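Side-chain contacts in DUF269-containing protein (Cyanothece sp. ATCC 51142, PDB 3NJ2), which is of unknown molecular function but belongs to the DUF269 family and is associated with nitrogen fixation in this cyanobacterium: residues L99-K102 with L106-Q109; A122-W125 with M130-S133. All coordinates share one frame; numbering follows the deposited sequence.

Interaction 1 (L99-K102 with L106-Q109)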
# COMPACT_ATOMS: atom_id res chain seq x y z
N LEU B 99 -6.15 -13.04 11.86
CA LEU B 99 -7.16 -14.08 11.87
C LEU B 99 -7.08 -14.91 10.57
O LEU B 99 -7.23 -16.14 10.61
CB LEU B 99 -8.56 -13.51 12.07
CG LEU B 99 -8.80 -13.01 13.49
CD1 LEU B 99 -9.93 -11.91 13.43
CD2 LEU B 99 -8.98 -14.17 14.44
N ILE B 100 -6.87 -14.26 9.42
CA ILE B 100 -6.64 -15.00 8.16
C ILE B 100 -5.46 -15.94 8.33
O ILE B 100 -5.57 -17.11 8.00
CB ILE B 100 -6.48 -14.00 6.99
CG1 ILE B 100 -7.79 -13.30 6.81
CG2 ILE B 100 -6.11 -14.81 5.71
CD1 ILE B 100 -7.61 -12.08 5.82
N GLU B 101 -4.36 -15.44 8.89
CA GLU B 101 -3.17 -16.23 9.10
C GLU B 101 -3.46 -17.37 10.08
O GLU B 101 -3.08 -18.52 9.81
CB GLU B 101 -2.08 -15.27 9.62
CG GLU B 101 -0.67 -15.82 9.59
CD GLU B 101 0.40 -14.69 9.77
OE1 GLU B 101 0.39 -13.54 9.16
OE2 GLU B 101 1.34 -15.00 10.56
N LYS B 102 -4.17 -17.12 11.20
CA LYS B 102 -4.50 -18.18 12.20
C LYS B 102 -5.33 -19.29 11.57
O LYS B 102 -5.12 -20.51 11.85
CB LYS B 102 -5.30 -17.57 13.37
CG LYS B 102 -4.42 -16.86 14.34
CD LYS B 102 -5.15 -16.62 15.60
CE LYS B 102 -4.16 -16.44 16.73
NZ LYS B 102 -4.76 -15.51 17.70
N LEU B 106 -1.73 -19.01 6.11
CA LEU B 106 -1.08 -18.10 5.09
C LEU B 106 -0.44 -16.87 5.80
O LEU B 106 -1.13 -16.13 6.45
CB LEU B 106 -2.13 -17.59 4.06
CG LEU B 106 -1.44 -16.71 3.01
CD1 LEU B 106 -0.41 -17.44 2.06
CD2 LEU B 106 -2.51 -16.14 2.11
N LEU B 107 0.87 -16.68 5.68
CA LEU B 107 1.50 -15.50 6.28
C LEU B 107 0.99 -14.27 5.51
O LEU B 107 1.07 -14.28 4.27
CB LEU B 107 3.05 -15.61 6.12
CG LEU B 107 3.60 -16.80 6.98
CD1 LEU B 107 5.06 -17.06 6.60
CD2 LEU B 107 3.48 -16.68 8.50
N CYS B 108 0.46 -13.25 6.22
CA CYS B 108 -0.15 -12.14 5.57
C CYS B 108 0.59 -10.83 5.99
O CYS B 108 1.07 -10.72 7.14
CB CYS B 108 -1.68 -12.09 5.97
SG CYS B 108 -2.69 -13.26 5.14
N GLN B 109 0.69 -9.90 5.06
CA GLN B 109 1.24 -8.54 5.33
C GLN B 109 0.18 -7.49 5.03
O GLN B 109 -0.83 -7.80 4.35
CB GLN B 109 2.46 -8.34 4.50
CG GLN B 109 3.49 -9.38 5.12
CD GLN B 109 4.77 -9.34 4.37
OE1 GLN B 109 4.83 -9.71 3.19
NE2 GLN B 109 5.81 -8.88 5.05
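Glu101 reaches from the last turns of helix 83-104 to the backbone that follows it, and successive atoms of its side chain pass along Leu106, Leu107 and Cys108. CB starts the contact, 3.4 Å from Leu106 O. CG comes closer to that same carbonyl oxygen, and the CA of Glu101 adds a CA-H...O contact of 3.3 Å to Leu106 O, which therefore rests against the CA, CB and CG of one residue. With CG anti to the backbone N (chi1 -166°) and the chain extended beyond it, the carboxylate is carried past Leu106; CD then lies 3.7 Å from Leu107 CA. At the tip the two oxygens part company. OE1 accepts the backbone N-H of Cys108 in a hydrogen bond of 3.0 Å from N to OE1, nearly straight at 172°, although the N-H arrives from above the carboxylate plane, 47° out of it. OE2 touches an apolar partner instead, Leu107 CD2 at 3.4 Å.

Beside this polar link, Ile100 supplies the hydrophobic half of the contact: its CG2 meets Cys108 SG at 3.8 Å. Ile100 is buried, and its side chain also packs on Ile162 and Val165 of helix 147-167. Thr104 OG1 is hydrogen-bonded to both Ile100 O and Leu106 N, a further tie across the reversal. Together these contacts describe a helix-to-strand connection in a fold with a helix packed on an antiparallel sheet, where a glutamate near the helix C-terminus holds the chain leading into strand 109-114 through a backbone N-H.

Interaction 2 (A122-W125 with M130-S133)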
# COMPACT_ATOMS: atom_id res chain seq x y z
N ALA B 122 -6.53 -0.04 1.84
CA ALA B 122 -6.05 -1.00 2.82
C ALA B 122 -5.85 -2.30 2.05
O ALA B 122 -6.80 -2.82 1.47
CB ALA B 122 -7.07 -1.15 3.92
N LEU B 123 -4.63 -2.84 2.15
CA LEU B 123 -4.25 -4.01 1.38
C LEU B 123 -3.75 -5.09 2.34
O LEU B 123 -2.90 -4.82 3.17
CB LEU B 123 -3.14 -3.73 0.38
CG LEU B 123 -3.60 -2.53 -0.49
CD1 LEU B 123 -2.42 -2.17 -1.38
CD2 LEU B 123 -4.89 -2.93 -1.28
N VAL B 124 -4.26 -6.30 2.22
CA VAL B 124 -3.68 -7.47 2.96
C VAL B 124 -3.36 -8.50 1.93
O VAL B 124 -4.24 -8.86 1.14
CB VAL B 124 -4.63 -7.95 3.98
CG1 VAL B 124 -4.03 -9.20 4.82
CG2 VAL B 124 -5.11 -6.78 4.97
N TRP B 125 -2.13 -8.99 1.92
CA TRP B 125 -1.78 -10.03 0.95
C TRP B 125 -0.96 -11.11 1.57
O TRP B 125 -0.25 -10.85 2.53
CB TRP B 125 -1.08 -9.52 -0.29
CG TRP B 125 0.29 -9.08 -0.15
CD1 TRP B 125 1.44 -9.75 -0.57
CD2 TRP B 125 0.74 -7.89 0.54
NE1 TRP B 125 2.57 -9.03 -0.19
CE2 TRP B 125 2.17 -7.87 0.43
CE3 TRP B 125 0.11 -6.78 1.15
CZ2 TRP B 125 2.97 -6.82 0.95
CZ3 TRP B 125 0.92 -5.76 1.71
CH2 TRP B 125 2.34 -5.80 1.60
N MET B 130 -4.18 -11.22 -3.11
CA MET B 130 -4.83 -10.15 -2.35
C MET B 130 -6.03 -10.61 -1.58
O MET B 130 -7.16 -10.89 -2.17
CB MET B 130 -5.30 -9.07 -3.32
CG MET B 130 -4.32 -8.57 -4.23
SD MET B 130 -2.97 -7.76 -3.42
CE MET B 130 -3.87 -6.77 -1.95
N VAL B 131 -5.86 -10.78 -0.26
CA VAL B 131 -6.98 -11.24 0.59
C VAL B 131 -7.87 -10.12 1.13
O VAL B 131 -9.02 -10.44 1.50
CB VAL B 131 -6.50 -12.22 1.73
CG1 VAL B 131 -5.95 -13.53 1.12
CG2 VAL B 131 -5.46 -11.55 2.72
N VAL B 132 -7.36 -8.87 1.19
CA VAL B 132 -8.26 -7.70 1.46
C VAL B 132 -7.74 -6.67 0.51
O VAL B 132 -6.53 -6.48 0.42
CB VAL B 132 -8.10 -7.15 2.87
CG1 VAL B 132 -8.92 -5.82 3.00
CG2 VAL B 132 -8.56 -8.18 3.85
N SER B 133 -8.64 -6.01 -0.23
CA SER B 133 -8.18 -4.89 -1.10
C SER B 133 -9.29 -3.84 -1.06
O SER B 133 -10.13 -3.77 -2.02
CB SER B 133 -7.75 -5.29 -2.51
OG SER B 133 -8.68 -6.23 -3.02
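Val124 O is gripped by two successive backbone N-H groups, those of Val131 and Val132, which is the signature of a classic beta bulge in this antiparallel pair. The two bonds differ: Val132 N lies 3.1 Å from Val124 O with an angle of 164° at the hydrogen, whereas Val131 N is nearer but its hydrogen bond is markedly bent, at 131°. The return bond, from Val124 N to Val132 O, is 2.9 Å long, so Val124 and Val132 form a hydrogen-bonded pair. Register evidence agrees, since Leu123 pairs with Ser133 but Trp125 with Met130, one residue out of step.

The extra residue alters the packing as well. Val124 meets Val132 on its own face of the sheet and Val131 at the bulge: Val124 CG2 lies 3.7 Å from Val132 CB, while Val124 CG1 is pressed against Val131 CG2 at 3.5 Å, tighter than normal van der Waals contact. Val131 CG2 stands between its own backbone N and carbonyl carbon, a rotation that brings this methyl up to both Val124 CG1 and Val124 O. Ala97 and Ile96 of helix 83-104 cover Val124 and Val132.

On the opposite face, which holds Leu123, Trp125 and Met130, the Met130 chain bends at chi2 and chi3 and folds back over the neighbouring strand. Its SD passes 4.1 Å from Trp125 CB, and CE ends 3.9 Å from Leu123 CB. This face looks to the second subunit: Met130 packs on Met130 of that subunit and Leu123 on its Leu123, and the Trp125 ring stands edge-to-face with its Trp121. The arrangement is a bulged beta hairpin, one face backed by a helix and the other built into the dimer interface.

How the interactions relate
From the N terminus, helix 83-104 comes first, and interaction 1 closes the short turn that takes the chain from its end into strand 109-114. Interaction 2 opens later and closes the hairpin of strands 120-126 and 129-136; the two loops follow in series, neither nesting nor crossing. Their centres are nonetheless about 11 Å apart. Gln109 N lies 2.9 Å from Trp125 O, a probable hydrogen bond joining the start of the first strand to the middle one, and Ile100 CD1 packs on Val131 CG2 at 3.8 Å. Helix, turn and all three antiparallel strands are thereby tied together on one side of the chain's centre.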